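Local coordinates for protein Xcc_ctr_pt (Xanthomonas campestris pv. campestris, PDB 6NJW) that probably acts as an OLD-family nuclease that cleaves nucleic acid by two-metal catalysis, this construct being its C-terminal region with the Toprim domain, at residues V93-R96 against L97-L101; E112-A115 against D116-I119; V170-P173 against A174-D177. All blocks are in the same frame, centred on the assembly; numbering follows the deposited sequence.

Along the chain the three contacts come in series. Contact 1 is the start of helix 93-104, and contact 2 is the loop end and first turn of helix 115-123. Their centres lie 9 Å apart, and they touch: the two helices follow each other and pack together, with a contact 1 side chain also reaching the backbone of contact 2. Contact 1 lies directly on strand 127-130 of the four-stranded parallel sheet of the Toprim-like part, near the magnesium-binding acidic residues; contact 2 packs on helix 93-104. Contact 3, the turn between helices 160-171 and 178-188, is about 33 Å away between centres from either one, in the helical part and away from the metal-binding residues.

Contact 1: V93-R96 against L97-L101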
# COMPACT_ATOMS: atom_id res chain seq x y z
N VAL A 93 12.05 -7.41 -5.46
CA VAL A 93 11.59 -7.18 -4.10
C VAL A 93 12.50 -7.93 -3.15
O VAL A 93 12.63 -7.55 -1.98
CB VAL A 93 10.10 -7.57 -3.92
CG1 VAL A 93 9.91 -9.07 -4.01
CG2 VAL A 93 9.59 -7.05 -2.60
N ARG A 94 13.17 -8.97 -3.64
CA ARG A 94 14.12 -9.70 -2.80
C ARG A 94 15.22 -8.78 -2.29
O ARG A 94 15.51 -8.75 -1.08
CB ARG A 94 14.72 -10.87 -3.57
CG ARG A 94 15.77 -11.61 -2.79
CD ARG A 94 16.29 -12.84 -3.51
NE ARG A 94 17.26 -13.55 -2.69
CZ ARG A 94 18.56 -13.25 -2.65
NH1 ARG A 94 19.03 -12.26 -3.39
NH2 ARG A 94 19.39 -13.95 -1.87
N ARG A 95 15.86 -8.04 -3.19
CA ARG A 95 16.93 -7.12 -2.80
C ARG A 95 16.38 -5.97 -1.96
O ARG A 95 16.98 -5.60 -0.94
CB ARG A 95 17.65 -6.59 -4.04
CG ARG A 95 18.82 -5.65 -3.76
CD ARG A 95 19.91 -6.36 -2.96
NE ARG A 95 20.32 -7.57 -3.65
CZ ARG A 95 21.00 -8.56 -3.09
NH1 ARG A 95 21.37 -8.49 -1.82
NH2 ARG A 95 21.30 -9.64 -3.82
N ARG A 96 15.25 -5.41 -2.38
CA ARG A 96 14.60 -4.35 -1.63
C ARG A 96 14.36 -4.76 -0.18
O ARG A 96 14.60 -3.98 0.74
CB ARG A 96 13.30 -3.96 -2.33
CG ARG A 96 12.46 -2.87 -1.65
CD ARG A 96 11.09 -2.78 -2.34
NE ARG A 96 11.25 -2.93 -3.79
CZ ARG A 96 10.35 -3.50 -4.59
NH1 ARG A 96 9.21 -3.96 -4.11
NH2 ARG A 96 10.60 -3.59 -5.90
N LEU A 97 13.93 -6.01 0.04
CA LEU A 97 13.64 -6.47 1.39
C LEU A 97 14.89 -6.91 2.14
O LEU A 97 14.96 -6.75 3.36
CB LEU A 97 12.62 -7.62 1.37
CG LEU A 97 11.18 -7.22 1.03
CD1 LEU A 97 10.25 -8.44 1.06
CD2 LEU A 97 10.69 -6.14 1.97
N ILE A 98 15.89 -7.45 1.45
CA ILE A 98 17.16 -7.70 2.13
C ILE A 98 17.77 -6.38 2.61
O ILE A 98 18.35 -6.31 3.70
CB ILE A 98 18.12 -8.46 1.19
CG1 ILE A 98 17.64 -9.91 1.02
CG2 ILE A 98 19.55 -8.44 1.76
CD1 ILE A 98 18.41 -10.69 -0.03
N ASN A 99 17.61 -5.32 1.82
CA ASN A 99 18.17 -4.03 2.21
C ASN A 99 17.55 -3.53 3.51
O ASN A 99 18.26 -2.96 4.36
CB ASN A 99 17.97 -3.02 1.08
CG ASN A 99 19.01 -3.19 -0.02
OD1 ASN A 99 20.07 -3.74 0.21
ND2 ASN A 99 18.69 -2.73 -1.22
N VAL A 100 16.25 -3.75 3.73
CA VAL A 100 15.69 -3.34 5.02
C VAL A 100 15.90 -4.40 6.10
O VAL A 100 16.04 -4.06 7.28
CB VAL A 100 14.20 -2.96 4.91
CG1 VAL A 100 14.05 -1.71 4.06
CG2 VAL A 100 13.36 -4.09 4.34
N LEU A 101 15.95 -5.69 5.75
CA LEU A 101 16.19 -6.69 6.78
C LEU A 101 17.59 -6.58 7.36
O LEU A 101 17.80 -6.85 8.55
CB LEU A 101 15.93 -8.10 6.25
CG LEU A 101 14.46 -8.50 6.03
CD1 LEU A 101 14.38 -9.75 5.17
CD2 LEU A 101 13.74 -8.71 7.35
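Arg-94 and Ile-98 run side by side along one flank of the helix, pointing the same way. The arginine chain is extended from CG to NE, and its last torsion (chi4 -86°) swings the guanidinium broadside to the isoleucine. Ile-98 CD1 therefore sits over the centre of one guanidinium face, 3.7 Å from Arg-94 CZ, while Arg-94 NE is hydrogen-bonded to Leu-113 O. Arg-95 reaches the same isoleucine by another route: bends at chi2 (62°) and chi3 (54°) curl the chain round toward Ile-98, bringing Arg-95 NH1 to 4.0 Å from Ile-98 CG2, and this guanidinium forms a salt bridge with Glu-111. The aliphatic part of Arg-95 also slants across Asn-99, its CG lying beside ND2; the guanidinium and amide planes are well away from parallel. On another flank Val-93 and Leu-97 lie alongside each other, with Val-93 CG2 4.0 Å from Leu-97 CG.

Underneath runs the usual i to i+4 ladder. Leu-97 N to Val-93 O is 2.9 Å and Asn-99 N to Arg-95 O is 2.8 Å, but Val-100 N to Arg-96 O stretches to 3.4 Å and is weak.

Arg-96 turns to the metal-binding side of the domain: its guanidinium pairs with Asp-84 and donates to Asp-82 O, which probably helps to position this acidic cluster. Val-93 and Leu-97 rest on Val-129, Leu-97 and Ile-98 meet Val-118, and Val-100 packs on Val-65, so that the helix is packed between the outermost strand 127-130 of the sheet and helices 62-68 and 115-123.

Contact 2: E112-A115 against D116-I119; sequences ELDA and DEVI
Asp-114 and Glu-117 grip each other's backbone at the head of helix 115-123. Asp-114 OD1 takes the N-H of Glu-117 at 2.7 Å, and Glu-117 OE1 takes the N-H of Asp-114, also at 2.7 Å and nearly straight (171°). Both oxygens are met almost end-on, along their C-O bonds. Asp-114 can hold its carboxylate over the first turn of the helix because CG sits between the backbone N and the carbonyl carbon (chi1 63°). The price is that Asp-114 OD1 lies 3.0 Å from Glu-117 OE1, two acceptors whose repulsion the two N-H groups probably offset.

This reciprocal pair is a capping box, with Asp-114 as the N-cap. Behind it the first helical bonds close, Val-118 N to Asp-114 O and Ile-119 N to Ala-115 O, each 2.8 Å.

The tight apolar side is small: Leu-113 CB presses on Val-118 CG2 at 3.6 Å and on Glu-117 CB at 3.8 Å, and Val-118 is buried, packing also on Leu-101 of helix 93-104. The solvent side is looser: Asp-116 is exposed and makes little side-chain contact with 112-115, its OD1 pairing instead with Arg-83; the capping carboxylate of Asp-114, though exposed, is held by its bond.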
# COMPACT_ATOMS: atom_id res chain seq x y z
N GLU A 112 21.56 -15.80 1.46
CA GLU A 112 21.33 -17.17 1.02
C GLU A 112 19.85 -17.55 0.99
O GLU A 112 19.54 -18.72 0.73
CB GLU A 112 22.11 -18.14 1.91
CG GLU A 112 23.63 -18.01 1.79
CD GLU A 112 24.13 -17.93 0.35
OE1 GLU A 112 23.71 -18.76 -0.49
OE2 GLU A 112 24.97 -17.04 0.06
N LEU A 113 18.94 -16.62 1.24
CA LEU A 113 17.52 -16.93 1.19
C LEU A 113 16.98 -16.67 -0.21
O LEU A 113 17.40 -15.72 -0.88
CB LEU A 113 16.74 -16.09 2.21
CG LEU A 113 17.29 -16.15 3.63
CD1 LEU A 113 16.47 -15.26 4.56
CD2 LEU A 113 17.28 -17.59 4.11
N ASP A 114 16.05 -17.52 -0.65
CA ASP A 114 15.39 -17.21 -1.91
C ASP A 114 14.32 -16.15 -1.67
O ASP A 114 14.04 -15.77 -0.53
CB ASP A 114 14.82 -18.48 -2.56
CG ASP A 114 13.73 -19.17 -1.73
OD1 ASP A 114 13.01 -18.52 -0.95
OD2 ASP A 114 13.59 -20.41 -1.89
N ALA A 115 13.72 -15.67 -2.76
CA ALA A 115 12.80 -14.55 -2.65
C ALA A 115 11.65 -14.86 -1.70
O ALA A 115 11.35 -14.08 -0.79
CB ALA A 115 12.27 -14.17 -4.04
N ASP A 116 11.03 -16.03 -1.85
CA ASP A 116 9.91 -16.36 -0.98
C ASP A 116 10.35 -16.50 0.47
O ASP A 116 9.59 -16.14 1.38
CB ASP A 116 9.21 -17.63 -1.47
CG ASP A 116 8.24 -17.36 -2.61
OD1 ASP A 116 7.96 -16.18 -2.90
OD2 ASP A 116 7.76 -18.33 -3.24
N GLU A 117 11.57 -16.97 0.72
CA GLU A 117 12.06 -16.99 2.10
C GLU A 117 12.30 -15.58 2.63
O GLU A 117 12.03 -15.30 3.81
CB GLU A 117 13.35 -17.82 2.18
CG GLU A 117 13.15 -19.34 2.08
CD GLU A 117 14.43 -20.09 1.72
OE1 GLU A 117 15.20 -19.62 0.86
OE2 GLU A 117 14.69 -21.15 2.32
N VAL A 118 12.84 -14.68 1.81
CA VAL A 118 13.02 -13.30 2.25
C VAL A 118 11.66 -12.67 2.54
O VAL A 118 11.49 -11.93 3.51
CB VAL A 118 13.81 -12.50 1.20
CG1 VAL A 118 13.67 -10.98 1.40
CG2 VAL A 118 15.27 -12.92 1.25
N ILE A 119 10.66 -13.00 1.72
CA ILE A 119 9.33 -12.43 1.87
C ILE A 119 8.66 -12.93 3.15
O ILE A 119 8.07 -12.14 3.90
CB ILE A 119 8.48 -12.72 0.62
CG1 ILE A 119 8.98 -11.87 -0.55
CG2 ILE A 119 7.01 -12.43 0.89
CD1 ILE A 119 8.41 -12.27 -1.90

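Contact 3: V170-P173 against A174-D177; sequences VDDP and AQID
A chi1 of -172° swings the Asp-172 carboxylate forward along the chain, beside its own carbonyl carbon, while Gln-175 turns back to meet it with chi1 at 91°, well off a staggered value, and an extended chain beyond CG. The two side chains cross at about a right angle, and the carboxylate and amide planes are almost perpendicular. Gln-175 NE2 donates to Asp-172 OD2 at 3.0 Å, arriving on the anti side and tilted out of the carboxylate plane; the N-H points rather obliquely at the oxygen (132°). The other end of the amide, Gln-175 OE1, accepts from Gln-168 NE2, so this side chain ties the turn back to helix 160-171.

Asp-172 uses its other oxygen as well. Asp-172 OD1 receives Ala-174 N at 3.3 Å from above the carboxylate plane, closing an Asx turn. On the backbone, Gln-175 N reaches Asp-172 O at 2.6 Å, again from above the carbonyl plane; this closes a type I beta turn with Pro-173 and Ala-174 at its corners. Asp-172 O also sits 2.9 Å from Gln-175 O, two acceptors pressed together at the mouth of the turn.

Beyond the turn Ile-176 lays CG2 against Pro-173 O at 3.4 Å and touches Phe-139 and Trp-169. Asp-177 then starts the next helix as its N-cap, with a weak bond to Leu-180 N.

One aspartate thus accepts three bonds through three different oxygens, all off-plane. The tilted side-chain bonds suggest modest individual strength, and it is probably their number, on a largely exposed surface, that holds the turn between the two helices in shape.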
# COMPACT_ATOMS: atom_id res chain seq x y z
N VAL A 170 -15.06 -3.73 -17.33
CA VAL A 170 -16.03 -3.80 -16.26
C VAL A 170 -16.87 -5.06 -16.39
O VAL A 170 -17.10 -5.78 -15.41
CB VAL A 170 -16.91 -2.53 -16.26
CG1 VAL A 170 -18.10 -2.70 -15.33
CG2 VAL A 170 -16.08 -1.33 -15.86
N ASP A 171 -17.31 -5.37 -17.61
CA ASP A 171 -18.12 -6.56 -17.84
C ASP A 171 -17.35 -7.85 -17.59
O ASP A 171 -17.97 -8.89 -17.36
CB ASP A 171 -18.66 -6.56 -19.27
CG ASP A 171 -19.69 -5.47 -19.50
OD1 ASP A 171 -20.24 -4.96 -18.50
OD2 ASP A 171 -19.94 -5.10 -20.67
N ASP A 172 -16.02 -7.81 -17.61
CA ASP A 172 -15.21 -9.00 -17.38
C ASP A 172 -13.86 -8.58 -16.82
O ASP A 172 -12.84 -8.58 -17.51
CB ASP A 172 -15.04 -9.80 -18.67
CG ASP A 172 -14.36 -11.14 -18.44
OD1 ASP A 172 -13.92 -11.40 -17.30
OD2 ASP A 172 -14.25 -11.91 -19.41
N PRO A 173 -13.82 -8.23 -15.52
CA PRO A 173 -12.57 -7.73 -14.93
C PRO A 173 -11.42 -8.72 -14.99
O PRO A 173 -10.30 -8.35 -14.62
CB PRO A 173 -12.96 -7.42 -13.48
CG PRO A 173 -14.15 -8.30 -13.22
CD PRO A 173 -14.90 -8.33 -14.53
N ALA A 174 -11.66 -9.96 -15.42
CA ALA A 174 -10.57 -10.87 -15.72
C ALA A 174 -9.89 -10.54 -17.03
O ALA A 174 -8.72 -10.89 -17.22
CB ALA A 174 -11.07 -12.32 -15.74
N GLN A 175 -10.60 -9.88 -17.95
CA GLN A 175 -10.04 -9.39 -19.21
C GLN A 175 -9.90 -7.87 -19.07
O GLN A 175 -10.88 -7.13 -19.09
CB GLN A 175 -10.90 -9.84 -20.40
CG GLN A 175 -12.03 -8.88 -20.86
CD GLN A 175 -12.87 -9.41 -22.00
OE1 GLN A 175 -12.53 -9.24 -23.17
NE2 GLN A 175 -14.00 -10.03 -21.67
N ILE A 176 -8.67 -7.40 -18.85
CA ILE A 176 -8.40 -5.97 -18.77
C ILE A 176 -7.09 -5.71 -19.47
O ILE A 176 -6.17 -6.54 -19.42
CB ILE A 176 -8.38 -5.45 -17.31
CG1 ILE A 176 -7.27 -6.09 -16.47
CG2 ILE A 176 -9.69 -5.69 -16.62
CD1 ILE A 176 -5.99 -5.31 -16.44
N ASP A 177 -7.01 -4.57 -20.16
CA ASP A 177 -5.75 -4.08 -20.71
C ASP A 177 -5.09 -3.28 -19.60
O ASP A 177 -5.42 -2.12 -19.38
CB ASP A 177 -6.00 -3.24 -21.96
CG ASP A 177 -4.73 -2.82 -22.66
OD1 ASP A 177 -3.64 -2.90 -22.06
OD2 ASP A 177 -4.83 -2.39 -23.83